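PDB 4B9P: anti-sigma-I factor RsgI2 from Clostridium thermocellum, which probably restrains the sigma factor SigI2 and senses polysaccharide outside the cell through its cellulose-binding family 3 module, the part described here. Local coordinates for residues Lys6-Tyr12 with Arg26-Thr32; Tyr58-Asn64 with Tyr104-Arg110. All coordinates share one frame; numbering follows the deposited sequence.

Contact 1 of 2, residues Lys6-Tyr12 with Arg26-Thr32; sequences KIELQAY and RIKLINT
Glu8 and Ile30, Gln10 and Lys28, and Tyr12 and Arg26 are the hydrogen-bonded pairs of an antiparallel ladder, its segments at 166°. Each pair exchanges two backbone bonds, among them Lys28 N to Gln10 O at 2.8 Å. Beyond the ladder Thr32 N adds a more bent bond to Lys6 O.

On the face of Glu8, Gln10, Tyr12, Arg26, Lys28 and Ile30, Gln10 NE2 donates to Glu8 OE2 at 2.9 Å, with the acceptor in the amide plane, and this bond holds the amide over Ile30 CD1, 3.7 Å from NE2. OE1 at the other end of the amide accepts a hydrogen bond from a water that accepts from Lys28 NZ. Tyr12 and the extended Arg26 lie side by side; Arg26 CD comes within 3.6 Å of Tyr12 CZ, and NH1 donates to Tyr12 OH at 3.2 Å, a bent bond with the hydroxyl oxygen 28° out of the guanidinium plane.

The face of Ile7, Leu9, Ala11, Ile27 and Leu29 is largely apolar; Asn31 at its end bonds through ND2 to Leu99 O. With Leu9 CG beside the carbonyl carbon (chi1 -172°), CD2 reaches Ile27 CG2 at a tight 3.5 Å, while Ile7 CD1 meets Leu29 CD1.

Ile7 and Leu9 pack on strands 152-156 and 159-162 of the sandwich's second sheet, Ala11 on 152-156; strands 147-148 and 104-111 flank the pair.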
loop_
_atom_site.group_PDB
_atom_site.type_symbol
_atom_site.label_atom_id
_atom_site.label_comp_id
_atom_site.label_asym_id
_atom_site.label_seq_id
_atom_site.Cartn_x
_atom_site.Cartn_y
_atom_site.Cartn_z
ATOM N N LYS A 6 -16.694 10.090 1.531
ATOM C CA LYS A 6 -16.680 8.792 0.876
ATOM C C LYS A 6 -15.472 8.691 -0.015
ATOM O O LYS A 6 -15.061 9.671 -0.653
ATOM C CB LYS A 6 -17.949 8.581 0.041
ATOM C CG LYS A 6 -18.181 7.134 -0.365
ATOM C CD LYS A 6 -19.496 6.999 -1.117
ATOM C CE LYS A 6 -19.650 5.645 -1.814
ATOM N NZ LYS A 6 -20.697 5.713 -2.885
ATOM N N ILE A 7 -14.876 7.497 -0.050
ATOM C CA ILE A 7 -13.741 7.240 -0.910
ATOM C C ILE A 7 -13.933 5.922 -1.664
ATOM O O ILE A 7 -14.760 5.083 -1.263
ATOM C CB ILE A 7 -12.421 7.171 -0.109
ATOM C CG1 ILE A 7 -12.529 6.172 1.041
ATOM C CG2 ILE A 7 -12.039 8.587 0.368
ATOM C CD1 ILE A 7 -11.248 5.916 1.757
ATOM N N GLU A 8 -13.152 5.748 -2.723
ATOM C CA GLU A 8 -13.035 4.490 -3.404
ATOM C C GLU A 8 -11.548 4.194 -3.511
ATOM O O GLU A 8 -10.761 5.100 -3.774
ATOM C CB GLU A 8 -13.679 4.555 -4.801
ATOM C CG GLU A 8 -13.589 3.255 -5.538
ATOM C CD GLU A 8 -14.353 3.275 -6.837
ATOM O OE1 GLU A 8 -15.590 3.110 -6.780
ATOM O OE2 GLU A 8 -13.746 3.429 -7.919
ATOM N N LEU A 9 -11.156 2.933 -3.337
ATOM C CA LEU A 9 -9.760 2.552 -3.424
ATOM C C LEU A 9 -9.647 1.546 -4.557
ATOM O O LEU A 9 -10.312 0.499 -4.529
ATOM C CB LEU A 9 -9.318 1.964 -2.093
ATOM C CG LEU A 9 -7.861 1.632 -1.817
ATOM C CD1 LEU A 9 -7.332 0.425 -2.625
ATOM C CD2 LEU A 9 -6.974 2.857 -1.895
ATOM N N GLN A 10 -8.812 1.866 -5.551
ATOM C CA GLN A 10 -8.493 0.946 -6.635
ATOM C C GLN A 10 -7.047 0.510 -6.498
ATOM O O GLN A 10 -6.210 1.285 -6.001
ATOM C CB GLN A 10 -8.748 1.549 -8.012
ATOM C CG GLN A 10 -10.166 1.963 -8.189
ATOM C CD GLN A 10 -10.433 2.462 -9.585
ATOM O OE1 GLN A 10 -9.575 2.395 -10.437
ATOM N NE2 GLN A 10 -11.623 3.002 -9.823
ATOM N N ALA A 11 -6.724 -0.703 -6.922
ATOM C CA ALA A 11 -5.345 -1.177 -6.775
ATOM C C ALA A 11 -5.087 -2.317 -7.740
ATOM O O ALA A 11 -6.024 -2.944 -8.270
ATOM C CB ALA A 11 -5.111 -1.657 -5.351
ATOM N N TYR A 12 -3.824 -2.618 -7.962
ATOM C CA TYR A 12 -3.430 -3.873 -8.539
ATOM C C TYR A 12 -1.975 -4.119 -8.170
ATOM O O TYR A 12 -1.271 -3.212 -7.707
ATOM C CB TYR A 12 -3.631 -3.900 -10.067
ATOM C CG TYR A 12 -2.689 -3.078 -10.898
ATOM C CD1 TYR A 12 -2.822 -1.690 -10.968
ATOM C CD2 TYR A 12 -1.700 -3.682 -11.679
ATOM C CE1 TYR A 12 -1.973 -0.914 -11.769
ATOM C CE2 TYR A 12 -0.863 -2.920 -12.474
ATOM C CZ TYR A 12 -1.008 -1.547 -12.530
ATOM O OH TYR A 12 -0.164 -0.796 -13.331
ATOM N N ARG A 26 0.164 -1.029 -6.610
ATOM C CA ARG A 26 -0.144 0.276 -7.170
ATOM C C ARG A 26 -1.539 0.636 -6.701
ATOM O O ARG A 26 -2.439 -0.209 -6.783
ATOM C CB ARG A 26 -0.060 0.224 -8.684
ATOM C CG ARG A 26 1.362 -0.091 -9.108
ATOM C CD ARG A 26 1.582 0.019 -10.558
ATOM N NE ARG A 26 3.016 -0.007 -10.818
ATOM C CZ ARG A 26 3.539 0.286 -11.996
ATOM N NH1 ARG A 26 2.747 0.576 -13.015
ATOM N NH2 ARG A 26 4.848 0.283 -12.158
ATOM N N ILE A 27 -1.719 1.867 -6.211
ATOM C CA ILE A 27 -2.941 2.240 -5.529
ATOM C C ILE A 27 -3.442 3.574 -6.048
ATOM O O ILE A 27 -2.656 4.479 -6.316
ATOM C CB ILE A 27 -2.648 2.293 -4.013
ATOM C CG1 ILE A 27 -2.305 0.867 -3.493
ATOM C CG2 ILE A 27 -3.789 2.856 -3.243
ATOM C CD1 ILE A 27 -1.643 0.826 -2.089
ATOM N N LYS A 28 -4.758 3.691 -6.166
ATOM C CA LYS A 28 -5.410 4.932 -6.555
ATOM C C LYS A 28 -6.509 5.192 -5.528
ATOM O O LYS A 28 -7.433 4.367 -5.391
ATOM C CB LYS A 28 -5.959 4.818 -7.969
ATOM C CG LYS A 28 -6.571 6.047 -8.548
ATOM C CD LYS A 28 -6.871 5.840 -10.054
ATOM C CE LYS A 28 -7.658 6.979 -10.627
ATOM N NZ LYS A 28 -8.090 6.778 -12.043
ATOM N N LEU A 29 -6.380 6.283 -4.794
ATOM C CA LEU A 29 -7.368 6.669 -3.803
ATOM C C LEU A 29 -8.193 7.796 -4.364
ATOM O O LEU A 29 -7.634 8.842 -4.742
ATOM C CB LEU A 29 -6.664 7.192 -2.566
ATOM C CG LEU A 29 -7.503 7.830 -1.471
ATOM C CD1 LEU A 29 -8.401 6.794 -0.825
ATOM C CD2 LEU A 29 -6.610 8.532 -0.439
ATOM N N ILE A 30 -9.493 7.589 -4.428
ATOM C CA ILE A 30 -10.390 8.541 -5.079
ATOM C C ILE A 30 -11.390 9.091 -4.088
ATOM O O ILE A 30 -12.006 8.335 -3.338
ATOM C CB ILE A 30 -11.173 7.909 -6.267
ATOM C CG1 ILE A 30 -10.187 7.228 -7.224
ATOM C CG2 ILE A 30 -12.030 8.958 -6.961
ATOM C CD1 ILE A 30 -10.650 5.860 -7.650
ATOM N N ASN A 31 -11.563 10.410 -4.082
ATOM C CA ASN A 31 -12.580 11.005 -3.251
ATOM C C ASN A 31 -13.899 10.998 -4.033
ATOM O O ASN A 31 -14.080 11.745 -5.003
ATOM C CB ASN A 31 -12.165 12.426 -2.876
ATOM C CG ASN A 31 -13.126 13.074 -1.875
ATOM O OD1 ASN A 31 -14.271 12.612 -1.735
ATOM N ND2 ASN A 31 -12.681 14.121 -1.192
ATOM N N THR A 32 -14.824 10.154 -3.605
ATOM C CA THR A 32 -16.087 10.017 -4.324
ATOM C C THR A 32 -17.245 10.673 -3.571
ATOM O O THR A 32 -18.358 10.684 -4.091
ATOM C CB THR A 32 -16.417 8.544 -4.622
ATOM O OG1 THR A 32 -16.466 7.849 -3.377
ATOM C CG2 THR A 32 -15.371 7.885 -5.498
HETATM O O HOH W 1 -15.711 12.815 0.626
HETATM O O HOH W 2 -17.072 5.105 -3.524
HETATM O O HOH W 3 -9.062 3.893 -12.750
#

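Contact 2 of 2, residues Tyr58-Asn64 with Tyr104-Arg110; sequences YTCDWSN and YVEIISR
Ile108 is met by both Asp61 and Trp62 of the other strand, a classic beta bulge. Asp61 N and Trp62 O bond to Ile108 O and Ile108 N, and Thr59 and Arg110 exchange two backbone bonds.

The bulge turns Asp61 toward the partner strand, where it forms a salt bridge with Arg110. NE (3.2 Å) and NH2 (3.3 Å) both donate to OD1, using its syn lone pair; OD2 lies closer to NE, but that bond is weak. The bend in the arginine chain at chi3 (-67°) brings the guanidinium nearly coplanar with the carboxylate, 24° apart.

At the other end Asn64 stands in for a backbone partner: Glu106 N donates to its OD1 at 2.8 Å, straight at the hydrogen though the donor stands well above the carbonyl plane, and its ND2 donates to Tyr104 O at 3.0 Å, the amide nearly parallel to the Tyr104 ring. Ser63 OG donates to Glu106 O and Tyr58 OH to Ser109 OG, each at 2.8 Å.

Apolar pairs are Trp62 CE3 with Ile108 CD1 (3.8 Å) and Cys60 SG with Ile107 CG2; the Glu106 carboxylate meets the indole edge at CZ3, the planes 80° apart.

Strand 56-63 is outermost in its sheet; Tyr58 and Ile107 touch both 70-81 and 84-92 of the facing sheet, Cys60 and Ser63 touch 70-81, Val105 and Ser109 touch 84-92, and strand 25-31 flanks 104-111.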
loop_
_atom_site.group_PDB
_atom_site.type_symbol
_atom_site.label_atom_id
_atom_site.label_comp_id
_atom_site.label_asym_id
_atom_site.label_seq_id
_atom_site.Cartn_x
_atom_site.Cartn_y
_atom_site.Cartn_z
ATOM N N TYR A 58 10.469 0.618 2.252
ATOM C CA TYR A 58 9.448 1.122 1.368
ATOM C C TYR A 58 10.050 2.229 0.506
ATOM O O TYR A 58 10.768 3.105 1.021
ATOM C CB TYR A 58 8.310 1.767 2.221
ATOM C CG TYR A 58 7.318 2.513 1.360
ATOM C CD1 TYR A 58 6.270 1.839 0.771
ATOM C CD2 TYR A 58 7.500 3.871 1.060
ATOM C CE1 TYR A 58 5.360 2.495 -0.073
ATOM C CE2 TYR A 58 6.618 4.536 0.238
ATOM C CZ TYR A 58 5.583 3.839 -0.357
ATOM O OH TYR A 58 4.746 4.480 -1.227
ATOM N N THR A 59 9.707 2.247 -0.780
ATOM C CA THR A 59 9.981 3.411 -1.568
ATOM C C THR A 59 8.773 3.748 -2.452
ATOM O O THR A 59 8.081 2.858 -2.952
ATOM C CB THR A 59 11.270 3.282 -2.379
ATOM O OG1 THR A 59 11.615 4.552 -2.966
ATOM C CG2 THR A 59 11.133 2.236 -3.429
ATOM N N CYS A 60 8.519 5.049 -2.646
ATOM C CA CYS A 60 7.526 5.504 -3.606
ATOM C C CYS A 60 8.255 5.932 -4.868
ATOM O O CYS A 60 9.004 6.898 -4.853
ATOM C CB CYS A 60 6.717 6.674 -3.031
ATOM S SG CYS A 60 5.586 7.386 -4.222
ATOM N N ASP A 61 8.051 5.160 -5.932
ATOM C CA ASP A 61 8.679 5.443 -7.194
ATOM C C ASP A 61 8.039 6.640 -7.889
ATOM O O ASP A 61 8.729 7.362 -8.615
ATOM C CB ASP A 61 8.624 4.218 -8.106
ATOM C CG ASP A 61 9.684 3.193 -7.769
ATOM O OD1 ASP A 61 10.666 3.511 -7.052
ATOM O OD2 ASP A 61 9.529 2.063 -8.244
ATOM N N TRP A 62 6.744 6.852 -7.681
ATOM C CA TRP A 62 6.043 7.918 -8.365
ATOM C C TRP A 62 4.689 8.126 -7.742
ATOM O O TRP A 62 4.053 7.172 -7.283
ATOM C CB TRP A 62 5.822 7.546 -9.836
ATOM C CG TRP A 62 5.105 8.601 -10.644
ATOM C CD1 TRP A 62 5.686 9.650 -11.285
ATOM C CD2 TRP A 62 3.708 8.700 -10.905
ATOM N NE1 TRP A 62 4.743 10.395 -11.923
ATOM C CE2 TRP A 62 3.515 9.851 -11.709
ATOM C CE3 TRP A 62 2.598 7.945 -10.522
ATOM C CZ2 TRP A 62 2.267 10.260 -12.161
ATOM C CZ3 TRP A 62 1.325 8.371 -10.977
ATOM C CH2 TRP A 62 1.186 9.517 -11.778
ATOM N N SER A 63 4.232 9.373 -7.726
ATOM C CA SER A 63 2.826 9.671 -7.423
ATOM C C SER A 63 2.439 10.838 -8.284
ATOM O O SER A 63 3.303 11.653 -8.639
ATOM C CB SER A 63 2.694 10.048 -5.964
ATOM O OG SER A 63 1.378 10.457 -5.682
ATOM N N ASN A 64 1.150 10.969 -8.611
ATOM C CA ASN A 64 0.686 12.150 -9.328
ATOM C C ASN A 64 0.805 13.422 -8.492
ATOM O O ASN A 64 0.778 14.515 -9.071
ATOM C CB ASN A 64 -0.752 11.956 -9.847
ATOM C CG ASN A 64 -1.784 11.833 -8.740
ATOM O OD1 ASN A 64 -1.526 11.241 -7.706
ATOM N ND2 ASN A 64 -2.949 12.399 -8.951
ATOM N N TYR A 104 -8.088 12.455 -7.163
ATOM C CA TYR A 104 -7.479 11.206 -6.748
ATOM C C TYR A 104 -5.995 11.341 -6.541
ATOM O O TYR A 104 -5.352 12.252 -7.094
ATOM C CB TYR A 104 -7.782 10.083 -7.767
ATOM C CG TYR A 104 -6.994 10.229 -9.030
ATOM C CD1 TYR A 104 -5.737 9.654 -9.169
ATOM C CD2 TYR A 104 -7.504 10.950 -10.093
ATOM C CE1 TYR A 104 -5.004 9.802 -10.318
ATOM C CE2 TYR A 104 -6.790 11.092 -11.259
ATOM C CZ TYR A 104 -5.542 10.517 -11.368
ATOM O OH TYR A 104 -4.846 10.665 -12.540
ATOM N N VAL A 105 -5.449 10.417 -5.760
ATOM C CA VAL A 105 -4.003 10.253 -5.676
ATOM C C VAL A 105 -3.654 8.857 -6.157
ATOM O O VAL A 105 -4.311 7.873 -5.783
ATOM C CB VAL A 105 -3.445 10.455 -4.235
ATOM C CG1 VAL A 105 -1.906 10.222 -4.223
ATOM C CG2 VAL A 105 -3.784 11.840 -3.755
ATOM N N GLU A 106 -2.621 8.785 -6.985
ATOM C CA GLU A 106 -2.091 7.513 -7.464
ATOM C C GLU A 106 -0.677 7.358 -6.900
ATOM O O GLU A 106 0.114 8.301 -6.947
ATOM C CB GLU A 106 -2.070 7.504 -8.993
ATOM C CG GLU A 106 -1.602 6.178 -9.578
ATOM C CD GLU A 106 -1.631 6.153 -11.106
ATOM O OE1 GLU A 106 -2.209 7.098 -11.710
ATOM O OE2 GLU A 106 -1.076 5.198 -11.696
ATOM N N ILE A 107 -0.380 6.166 -6.376
ATOM C CA ILE A 107 0.889 5.900 -5.712
ATOM C C ILE A 107 1.451 4.611 -6.256
ATOM O O ILE A 107 0.796 3.563 -6.163
ATOM C CB ILE A 107 0.725 5.792 -4.184
ATOM C CG1 ILE A 107 0.014 7.041 -3.667
ATOM C CG2 ILE A 107 2.096 5.620 -3.512
ATOM C CD1 ILE A 107 -0.308 7.006 -2.251
ATOM N N ILE A 108 2.675 4.677 -6.780
ATOM C CA ILE A 108 3.399 3.509 -7.276
ATOM C C ILE A 108 4.498 3.222 -6.257
ATOM O O ILE A 108 5.340 4.089 -6.038
ATOM C CB ILE A 108 3.997 3.821 -8.668
ATOM C CG1 ILE A 108 2.882 4.050 -9.700
ATOM C CG2 ILE A 108 4.923 2.690 -9.112
ATOM C CD1 ILE A 108 3.363 4.277 -11.082
ATOM N N SER A 109 4.490 2.023 -5.662
ATOM C CA SER A 109 5.407 1.680 -4.589
ATOM C C SER A 109 6.176 0.427 -4.878
ATOM O O SER A 109 5.743 -0.427 -5.650
ATOM C CB SER A 109 4.632 1.423 -3.303
ATOM O OG SER A 109 3.818 2.531 -2.948
ATOM N N ARG A 110 7.314 0.317 -4.205
ATOM C CA ARG A 110 8.101 -0.920 -4.181
ATOM C C ARG A 110 8.497 -1.190 -2.751
ATOM O O ARG A 110 8.955 -0.286 -2.067
ATOM C CB ARG A 110 9.359 -0.800 -5.069
ATOM C CG ARG A 110 9.046 -0.586 -6.534
ATOM C CD ARG A 110 10.295 -0.719 -7.367
ATOM N NE ARG A 110 11.175 0.361 -7.041
ATOM C CZ ARG A 110 12.487 0.280 -6.844
ATOM N NH1 ARG A 110 13.161 -0.875 -6.922
ATOM N NH2 ARG A 110 13.119 1.400 -6.566
#

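How the contacts relate
Contacts 1 and 2 belong to the same antiparallel sheet of the CBM3 beta-sandwich, their centres 13 Å apart. Strands 25-31 and 104-111 are neighbours and join them: Val105 O lies 2.8 Å from Leu29 N, and Ile107 N the same distance from Ile27 O, both probable backbone hydrogen bonds. Lys28 of contact 1 reaches Tyr104 of contact 2 in a cation-pi interaction, Lys28 CE coming 3.6 Å from Tyr104 CD1. In sequence, both strands of contact 1 come before those of contact 2. Both lie away from the calcium site of Thr49, Asp51, Asp132, Ser135 and Asp136, although a bound zinc ion lies about 4 Å from the side chain of Arg26, and one lies about 8 Å from that of Ile108.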